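Putative polysaccharide biosynthesis protein with aminopeptidase-like domain (Clostridium acetobutylicum, PDB 3K9T) binds one zinc ion per subunit and probably takes part in making modified polysaccharides, with no peptidase activity expected despite its aminopeptidase-like fold. Local coordinates at residues A[47-52]-A[206-211]; A[170-175]-A[220-225]. All coordinates share one frame; numbering follows the deposited sequence.

Contact 1: A[47-52]-A[206-211]; sequences KHIPLE and FIAKAL
Ile49 lays its two branches against one turn of helix 206-211, and this is the tightly packed half of the contact. CD1 reaches Ala208 CB at 3.9 Å, while Ile49 CG2 rests on the helix backbone, 3.8 Å from Lys209 N. With CG1 placed between the backbone N and the carbonyl carbon (chi1 62°), both branches can touch the helix at once. Alanine suits this place because its short side chain lets the branched isoleucine come close to the helix backbone.

The more open, polar half is formed by His48 and Lys209, both partly exposed. Here Lys209 NZ donates a hydrogen bond to His48 ND1 at 2.9 Å, lying only 7° out of the imidazole plane. This use of ND1 as acceptor is consistent with a neutral histidine. The lysine chain bends at chi3 (-70°) and again at chi4, and on its way CE passes over one face of the Phe206 ring, 3.7 Å above its plane. Phe206 CZ comes obliquely to His48 ND1 at 3.9 Å, so the phenyl ring backs the pair on its apolar side.

The loop between helix 36-45 and strand 52-57 is thus fastened to helix 194-211. Helix 12-26 packs on Phe206, Phe222 of strand 219-225 and Tyr172 of strand 166-174 touch Ala208, and helix 336-355 packs on Ile207, Ala210 and Leu211.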
ATOM      1  N   LYS A  47      40.696 -19.572 -19.980  1.00 23.59           N
ATOM      2  CA  LYS A  47      40.787 -21.020 -19.916  1.00 21.00           C
ATOM      3  C   LYS A  47      39.399 -21.638 -19.731  1.00 19.88           C
ATOM      4  O   LYS A  47      39.227 -22.829 -19.923  1.00 18.30           O
ATOM      5  CB  LYS A  47      41.704 -21.496 -18.799  1.00 21.56           C
ATOM      6  CG  LYS A  47      43.155 -21.180 -19.035  1.00 24.31           C
ATOM      7  CD  LYS A  47      44.035 -21.976 -18.120  1.00 25.10           C
ATOM      8  CE  LYS A  47      44.082 -21.411 -16.741  1.00 31.19           C
ATOM      9  NZ  LYS A  47      44.883 -22.287 -15.886  1.00 31.43           N
ATOM     10  N   HIS A  48      38.407 -20.826 -19.409  1.00 20.89           N
ATOM     11  CA  HIS A  48      37.045 -21.298 -19.219  1.00 22.30           C
ATOM     12  C   HIS A  48      36.060 -20.806 -20.281  1.00 22.30           C
ATOM     13  O   HIS A  48      35.176 -21.560 -20.714  1.00 23.60           O
ATOM     14  CB  HIS A  48      36.546 -20.861 -17.834  1.00 21.30           C
ATOM     15  CG  HIS A  48      37.315 -21.468 -16.710  1.00 21.34           C
ATOM     16  ND1 HIS A  48      36.908 -22.616 -16.072  1.00 24.56           N
ATOM     17  CD2 HIS A  48      38.484 -21.104 -16.125  1.00 26.34           C
ATOM     18  CE1 HIS A  48      37.782 -22.925 -15.129  1.00 25.98           C
ATOM     19  NE2 HIS A  48      38.745 -22.021 -15.135  1.00 23.49           N
ATOM     20  N   ILE A  49      36.160 -19.532 -20.645  1.00 19.73           N
ATOM     21  CA  ILE A  49      35.264 -18.954 -21.644  1.00 20.37           C
ATOM     22  C   ILE A  49      36.058 -18.059 -22.617  1.00 22.23           C
ATOM     23  O   ILE A  49      37.145 -17.570 -22.289  1.00 21.00           O
ATOM     24  CB  ILE A  49      34.092 -18.113 -20.990  1.00 19.67           C
ATOM     25  CG1 ILE A  49      34.631 -16.919 -20.192  1.00 20.43           C
ATOM     26  CG2 ILE A  49      33.235 -18.980 -20.097  1.00 11.80           C
ATOM     27  CD1 ILE A  49      33.606 -15.819 -19.848  1.00 20.78           C
ATOM     28  N   PRO A  50      35.520 -17.847 -23.824  1.00 22.27           N
ATOM     29  CA  PRO A  50      36.199 -16.923 -24.675  1.00 22.26           C
ATOM     30  C   PRO A  50      35.962 -15.528 -24.127  1.00 23.13           C
ATOM     31  O   PRO A  50      34.935 -15.312 -23.457  1.00 24.80           O
ATOM     32  CB  PRO A  50      35.479 -17.092 -26.023  1.00 22.53           C
ATOM     33  CG  PRO A  50      34.617 -18.285 -25.876  1.00 20.51           C
ATOM     34  CD  PRO A  50      34.269 -18.306 -24.433  1.00 22.64           C
ATOM     35  N   LEU A  51      36.914 -14.619 -24.344  1.00 19.72           N
ATOM     36  CA  LEU A  51      36.685 -13.211 -24.095  1.00 19.09           C
ATOM     37  C   LEU A  51      37.346 -12.395 -25.173  1.00 20.04           C
ATOM     38  O   LEU A  51      38.385 -12.771 -25.719  1.00 20.03           O
ATOM     39  CB  LEU A  51      37.282 -12.724 -22.791  1.00 18.69           C
ATOM     40  CG  LEU A  51      36.779 -13.100 -21.420  1.00 23.71           C
ATOM     41  CD1 LEU A  51      37.856 -12.597 -20.442  1.00  9.80           C
ATOM     42  CD2 LEU A  51      35.351 -12.543 -21.107  1.00 13.73           C
ATOM     43  N   GLU A  52      36.744 -11.252 -25.463  1.00 22.64           N
ATOM     44  CA  GLU A  52      37.453 -10.228 -26.186  1.00 24.56           C
ATOM     45  C   GLU A  52      38.048  -9.279 -25.121  1.00 24.26           C
ATOM     46  O   GLU A  52      37.333  -8.761 -24.250  1.00 26.85           O
ATOM     47  CB  GLU A  52      36.560  -9.500 -27.170  1.00 22.66           C
ATOM     48  CG  GLU A  52      37.347  -8.394 -27.814  1.00 34.66           C
ATOM     49  CD  GLU A  52      36.609  -7.675 -28.905  1.00 42.18           C
ATOM     50  OE1 GLU A  52      35.371  -7.852 -29.008  1.00 43.08           O
ATOM     51  OE2 GLU A  52      37.294  -6.911 -29.632  1.00 48.74           O
ATOM     52  N   PHE A 206      31.324 -19.099 -14.751  1.00 23.04           N
ATOM     53  CA  PHE A 206      30.570 -20.340 -14.846  1.00 23.82           C
ATOM     54  C   PHE A 206      29.135 -20.188 -15.370  1.00 23.44           C
ATOM     55  O   PHE A 206      28.617 -21.094 -15.994  1.00 22.19           O
ATOM     56  CB  PHE A 206      30.658 -21.132 -13.538  1.00 23.62           C
ATOM     57  CG  PHE A 206      31.923 -21.945 -13.444  1.00 22.13           C
ATOM     58  CD1 PHE A 206      33.126 -21.345 -13.112  1.00 20.09           C
ATOM     59  CD2 PHE A 206      31.921 -23.289 -13.763  1.00 23.73           C
ATOM     60  CE1 PHE A 206      34.297 -22.079 -13.064  1.00 27.31           C
ATOM     61  CE2 PHE A 206      33.084 -24.034 -13.710  1.00 23.92           C
ATOM     62  CZ  PHE A 206      34.273 -23.436 -13.350  1.00 27.68           C
ATOM     63  N   ILE A 207      28.508 -19.045 -15.139  1.00 24.42           N
ATOM     64  CA  ILE A 207      27.209 -18.797 -15.729  1.00 24.91           C
ATOM     65  C   ILE A 207      27.412 -18.725 -17.235  1.00 22.38           C
ATOM     66  O   ILE A 207      26.715 -19.410 -17.953  1.00 21.47           O
ATOM     67  CB  ILE A 207      26.533 -17.530 -15.199  1.00 25.53           C
ATOM     68  CG1 ILE A 207      26.123 -17.775 -13.745  1.00 29.74           C
ATOM     69  CG2 ILE A 207      25.290 -17.171 -16.067  1.00 23.59           C
ATOM     70  CD1 ILE A 207      25.950 -16.509 -12.994  1.00 29.36           C
ATOM     71  N   ALA A 208      28.385 -17.930 -17.682  1.00 21.98           N
ATOM     72  CA  ALA A 208      28.728 -17.814 -19.122  1.00 23.79           C
ATOM     73  C   ALA A 208      29.019 -19.204 -19.717  1.00 23.64           C
ATOM     74  O   ALA A 208      28.506 -19.559 -20.780  1.00 19.14           O
ATOM     75  CB  ALA A 208      29.914 -16.871 -19.334  1.00 20.06           C
ATOM     76  N   LYS A 209      29.780 -19.998 -18.973  1.00 23.70           N
ATOM     77  CA  LYS A 209      30.163 -21.322 -19.421  1.00 25.43           C
ATOM     78  C   LYS A 209      28.933 -22.228 -19.649  1.00 28.01           C
ATOM     79  O   LYS A 209      28.889 -22.969 -20.630  1.00 29.41           O
ATOM     80  CB  LYS A 209      31.125 -21.932 -18.408  1.00 24.36           C
ATOM     81  CG  LYS A 209      31.813 -23.150 -18.915  1.00 29.97           C
ATOM     82  CD  LYS A 209      32.525 -23.954 -17.827  1.00 26.75           C
ATOM     83  CE  LYS A 209      33.738 -23.282 -17.272  1.00 24.06           C
ATOM     84  NZ  LYS A 209      34.744 -24.344 -16.847  1.00 23.97           N
ATOM     85  N   ALA A 210      27.949 -22.160 -18.746  1.00 27.32           N
ATOM     86  CA  ALA A 210      26.697 -22.914 -18.895  1.00 26.32           C
ATOM     87  C   ALA A 210      25.814 -22.369 -20.050  1.00 24.90           C
ATOM     88  O   ALA A 210      25.344 -23.132 -20.873  1.00 26.60           O
ATOM     89  CB  ALA A 210      25.903 -22.933 -17.560  1.00 23.34           C
ATOM     90  N   LEU A 211      25.591 -21.060 -20.105  1.00 24.14           N
ATOM     91  CA  LEU A 211      24.719 -20.465 -21.127  1.00 25.78           C
ATOM     92  C   LEU A 211      25.206 -20.693 -22.560  1.00 26.28           C
ATOM     93  O   LEU A 211      24.408 -20.891 -23.470  1.00 26.80           O
ATOM     94  CB  LEU A 211      24.486 -18.977 -20.875  1.00 24.62           C
ATOM     95  CG  LEU A 211      23.418 -18.613 -19.845  1.00 29.97           C
ATOM     96  CD1 LEU A 211      23.121 -17.113 -19.971  1.00 22.77           C
ATOM     97  CD2 LEU A 211      22.157 -19.419 -20.040  1.00 35.36           C
TER

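Contact 2: A[170-175]-A[220-225]; sequences GEYYIR and YRFLFA
Tyr172 and Phe222, a hydrogen-bonded pair in the antiparallel strands 170-174 and 220-225, lie side by side, as flat rings can beneath helix 194-211. Their planes are 23° apart, but the rings barely overlap; Tyr172 CD2 meets Phe222 CD1 at 3.9 Å. Ile174 fills the groove beside the phenyl ring, its CD1 set against the edge at Phe222 CE1 (3.8 Å). Gly170, with no side chain, leaves Phe224 CB and its ring beside the glycine carbonyl.

On the reverse face Arg221 is the bump that fills the hollow between Glu171 and Tyr173. Its chain bends at chi3 (-54°), turning the guanidinium over the neighbouring strand. Arginine fits here because its flat head can meet a ring on its face and a carboxylate at its edge. Tyr173 CD1 lies 3.4 Å above one guanidinium face, toward its rim, the planes 16° apart. At the edge, Arg221 NH1 makes a salt bridge to Glu171 OE2 (2.7 Å), its hydrogen bond weak and badly aimed; NE pairs with Glu181.

Six backbone hydrogen bonds join the strands in a mixed sheet with helix 194-211 on one face and helix 229-237 on the other, consistent with the alpha/beta/alpha sandwich of zinc exopeptidases.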
ATOM      1  N   GLY A 170      37.503  -7.137 -20.136  1.00 27.12           N
ATOM      2  CA  GLY A 170      37.113  -8.306 -20.924  1.00 27.53           C
ATOM      3  C   GLY A 170      35.607  -8.398 -21.152  1.00 24.60           C
ATOM      4  O   GLY A 170      34.812  -7.969 -20.325  1.00 24.03           O
ATOM      5  N   GLU A 171      35.217  -9.026 -22.247  1.00 22.12           N
ATOM      6  CA  GLU A 171      33.818  -9.071 -22.630  1.00 23.88           C
ATOM      7  C   GLU A 171      33.493 -10.346 -23.420  1.00 25.23           C
ATOM      8  O   GLU A 171      34.258 -10.768 -24.300  1.00 24.25           O
ATOM      9  CB  GLU A 171      33.546  -7.835 -23.473  1.00 24.26           C
ATOM     10  CG  GLU A 171      32.162  -7.631 -23.968  1.00 25.34           C
ATOM     11  CD  GLU A 171      32.018  -6.269 -24.684  1.00 26.53           C
ATOM     12  OE1 GLU A 171      33.014  -5.520 -24.798  1.00 22.25           O
ATOM     13  OE2 GLU A 171      30.897  -5.918 -25.090  1.00 26.62           O
ATOM     14  N   TYR A 172      32.360 -10.963 -23.097  1.00 24.46           N
ATOM     15  CA  TYR A 172      31.899 -12.146 -23.817  1.00 24.51           C
ATOM     16  C   TYR A 172      30.427 -11.950 -24.163  1.00 26.04           C
ATOM     17  O   TYR A 172      29.636 -11.549 -23.306  1.00 29.80           O
ATOM     18  CB  TYR A 172      32.088 -13.390 -22.973  1.00 23.30           C
ATOM     19  CG  TYR A 172      31.557 -14.655 -23.603  1.00 25.43           C
ATOM     20  CD1 TYR A 172      31.860 -14.988 -24.924  1.00 24.19           C
ATOM     21  CD2 TYR A 172      30.786 -15.548 -22.861  1.00 29.55           C
ATOM     22  CE1 TYR A 172      31.376 -16.143 -25.481  1.00 23.93           C
ATOM     23  CE2 TYR A 172      30.309 -16.716 -23.413  1.00 26.31           C
ATOM     24  CZ  TYR A 172      30.606 -17.006 -24.717  1.00 13.23           C
ATOM     25  OH  TYR A 172      30.126 -18.166 -25.245  1.00 26.16           O
ATOM     26  N   TYR A 173      30.087 -12.188 -25.424  1.00 25.22           N
ATOM     27  CA  TYR A 173      28.726 -11.994 -25.941  1.00 25.60           C
ATOM     28  C   TYR A 173      28.164 -13.271 -26.546  1.00 25.53           C
ATOM     29  O   TYR A 173      28.795 -13.866 -27.376  1.00 29.92           O
ATOM     30  CB  TYR A 173      28.743 -10.952 -27.034  1.00 23.95           C
ATOM     31  CG  TYR A 173      27.398 -10.661 -27.620  1.00 26.19           C
ATOM     32  CD1 TYR A 173      26.443  -9.965 -26.889  1.00 25.63           C
ATOM     33  CD2 TYR A 173      27.070 -11.075 -28.907  1.00 30.14           C
ATOM     34  CE1 TYR A 173      25.221  -9.691 -27.413  1.00 24.16           C
ATOM     35  CE2 TYR A 173      25.818 -10.801 -29.448  1.00 23.51           C
ATOM     36  CZ  TYR A 173      24.916 -10.116 -28.697  1.00 18.83           C
ATOM     37  OH  TYR A 173      23.692  -9.834 -29.213  1.00 30.65           O
ATOM     38  N   ILE A 174      26.988 -13.686 -26.095  1.00 26.20           N
ATOM     39  CA  ILE A 174      26.260 -14.808 -26.645  1.00 26.34           C
ATOM     40  C   ILE A 174      25.061 -14.220 -27.386  1.00 27.96           C
ATOM     41  O   ILE A 174      24.242 -13.499 -26.786  1.00 25.03           O
ATOM     42  CB  ILE A 174      25.734 -15.740 -25.545  1.00 25.93           C
ATOM     43  CG1 ILE A 174      26.883 -16.334 -24.740  1.00 31.35           C
ATOM     44  CG2 ILE A 174      24.876 -16.859 -26.122  1.00 22.66           C
ATOM     45  CD1 ILE A 174      26.419 -17.162 -23.544  1.00 21.82           C
ATOM     46  N   ARG A 175      24.990 -14.497 -28.688  1.00 29.00           N
ATOM     47  CA  ARG A 175      23.845 -14.091 -29.527  1.00 32.17           C
ATOM     48  C   ARG A 175      22.643 -15.034 -29.337  1.00 29.56           C
ATOM     49  O   ARG A 175      22.743 -16.252 -29.524  1.00 32.19           O
ATOM     50  CB  ARG A 175      24.240 -14.059 -31.025  1.00 31.76           C
ATOM     51  CG  ARG A 175      23.189 -13.480 -31.976  1.00 40.25           C
ATOM     52  CD  ARG A 175      22.447 -12.269 -31.320  1.00 55.88           C
ATOM     53  NE  ARG A 175      21.857 -11.336 -32.282  1.00 61.59           N
ATOM     54  CZ  ARG A 175      20.603 -11.375 -32.731  1.00 67.46           C
ATOM     55  NH1 ARG A 175      19.750 -12.302 -32.313  1.00 69.93           N
ATOM     56  NH2 ARG A 175      20.199 -10.476 -33.621  1.00 69.57           N
ATOM     57  N   TYR A 220      23.082 -12.430 -24.337  1.00 24.79           N
ATOM     58  CA  TYR A 220      23.695 -12.250 -23.047  1.00 24.53           C
ATOM     59  C   TYR A 220      25.086 -11.671 -23.210  1.00 22.14           C
ATOM     60  O   TYR A 220      25.846 -12.144 -24.034  1.00 21.62           O
ATOM     61  CB  TYR A 220      23.751 -13.592 -22.304  1.00 25.64           C
ATOM     62  CG  TYR A 220      22.409 -14.054 -21.852  1.00 26.79           C
ATOM     63  CD1 TYR A 220      21.533 -14.667 -22.756  1.00 24.51           C
ATOM     64  CD2 TYR A 220      21.994 -13.879 -20.518  1.00 27.50           C
ATOM     65  CE1 TYR A 220      20.285 -15.087 -22.355  1.00 23.95           C
ATOM     66  CE2 TYR A 220      20.730 -14.308 -20.090  1.00 26.19           C
ATOM     67  CZ  TYR A 220      19.870 -14.890 -21.031  1.00 29.34           C
ATOM     68  OH  TYR A 220      18.619 -15.323 -20.664  1.00 31.88           O
ATOM     69  N   ARG A 221      25.401 -10.644 -22.427  1.00 20.26           N
ATOM     70  CA  ARG A 221      26.715 -10.035 -22.433  1.00 20.44           C
ATOM     71  C   ARG A 221      27.300 -10.090 -21.056  1.00 22.65           C
ATOM     72  O   ARG A 221      26.640  -9.753 -20.080  1.00 22.18           O
ATOM     73  CB  ARG A 221      26.628  -8.599 -22.855  1.00 21.63           C
ATOM     74  CG  ARG A 221      27.981  -7.892 -23.032  1.00 22.60           C
ATOM     75  CD  ARG A 221      27.781  -6.409 -23.445  1.00 23.33           C
ATOM     76  NE  ARG A 221      26.937  -6.321 -24.636  1.00 25.46           N
ATOM     77  CZ  ARG A 221      27.345  -6.587 -25.883  1.00 29.81           C
ATOM     78  NH1 ARG A 221      28.597  -6.921 -26.127  1.00 33.75           N
ATOM     79  NH2 ARG A 221      26.497  -6.501 -26.909  1.00 29.17           N
ATOM     80  N   PHE A 222      28.565 -10.492 -20.971  1.00 25.19           N
ATOM     81  CA  PHE A 222      29.217 -10.615 -19.688  1.00 23.87           C
ATOM     82  C   PHE A 222      30.408  -9.677 -19.677  1.00 23.43           C
ATOM     83  O   PHE A 222      31.310  -9.851 -20.463  1.00 23.63           O
ATOM     84  CB  PHE A 222      29.687 -12.028 -19.491  1.00 24.64           C
ATOM     85  CG  PHE A 222      28.628 -13.042 -19.601  1.00 27.11           C
ATOM     86  CD1 PHE A 222      28.194 -13.475 -20.848  1.00 30.99           C
ATOM     87  CD2 PHE A 222      28.094 -13.621 -18.461  1.00 30.74           C
ATOM     88  CE1 PHE A 222      27.199 -14.459 -20.968  1.00 31.56           C
ATOM     89  CE2 PHE A 222      27.107 -14.600 -18.563  1.00 34.73           C
ATOM     90  CZ  PHE A 222      26.651 -15.018 -19.828  1.00 33.92           C
ATOM     91  N   LEU A 223      30.406  -8.704 -18.769  1.00 24.63           N
ATOM     92  CA  LEU A 223      31.456  -7.691 -18.678  1.00 23.98           C
ATOM     93  C   LEU A 223      32.328  -7.944 -17.462  1.00 23.31           C
ATOM     94  O   LEU A 223      31.823  -8.068 -16.352  1.00 23.55           O
ATOM     95  CB  LEU A 223      30.830  -6.307 -18.587  1.00 22.33           C
ATOM     96  CG  LEU A 223      31.821  -5.164 -18.563  1.00 26.29           C
ATOM     97  CD1 LEU A 223      32.578  -5.091 -19.892  1.00 24.31           C
ATOM     98  CD2 LEU A 223      31.065  -3.885 -18.271  1.00 21.82           C
ATOM     99  N   PHE A 224      33.637  -8.061 -17.695  1.00 24.16           N
ATOM    100  CA  PHE A 224      34.636  -8.146 -16.630  1.00 23.29           C
ATOM    101  C   PHE A 224      35.543  -6.890 -16.725  1.00 23.07           C
ATOM    102  O   PHE A 224      36.373  -6.770 -17.621  1.00 24.23           O
ATOM    103  CB  PHE A 224      35.492  -9.379 -16.772  1.00 23.13           C
ATOM    104  CG  PHE A 224      34.755 -10.663 -16.747  1.00 22.61           C
ATOM    105  CD1 PHE A 224      34.113 -11.138 -17.884  1.00 22.59           C
ATOM    106  CD2 PHE A 224      34.791 -11.468 -15.623  1.00 22.98           C
ATOM    107  CE1 PHE A 224      33.477 -12.386 -17.872  1.00 19.69           C
ATOM    108  CE2 PHE A 224      34.170 -12.716 -15.616  1.00 26.26           C
ATOM    109  CZ  PHE A 224      33.513 -13.167 -16.738  1.00 28.83           C
ATOM    110  N   ALA A 225      35.400  -5.976 -15.779  1.00 22.85           N
ATOM    111  CA  ALA A 225      36.029  -4.664 -15.882  1.00 22.85           C
ATOM    112  C   ALA A 225      36.308  -4.136 -14.489  1.00 24.74           C
ATOM    113  O   ALA A 225      35.598  -4.513 -13.538  1.00 24.59           O
ATOM    114  CB  ALA A 225      35.116  -3.731 -16.607  1.00 18.46           C
TER

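Both contacts are largely buried, but they join different elements: contact 2 ties two strands by their backbones, whereas contact 1 fastens a loop to a helix without any backbone-backbone hydrogen bond, through side chains that pack on each other and on the helix backbone. Each has a partly exposed polar side: in contact 1 a hydrogen bond from a probably charged lysine to a probably neutral imidazole, in contact 2 a salt bridge on the sheet face turned away from helix 194-211. The two meet where Ala208 CA packs on Phe222 CZ at 3.6 Å. They also join at Glu52, whose N lies 2.8 Å from Glu171 O, a probable hydrogen bond that carries the loop into the strand outermost within this chain.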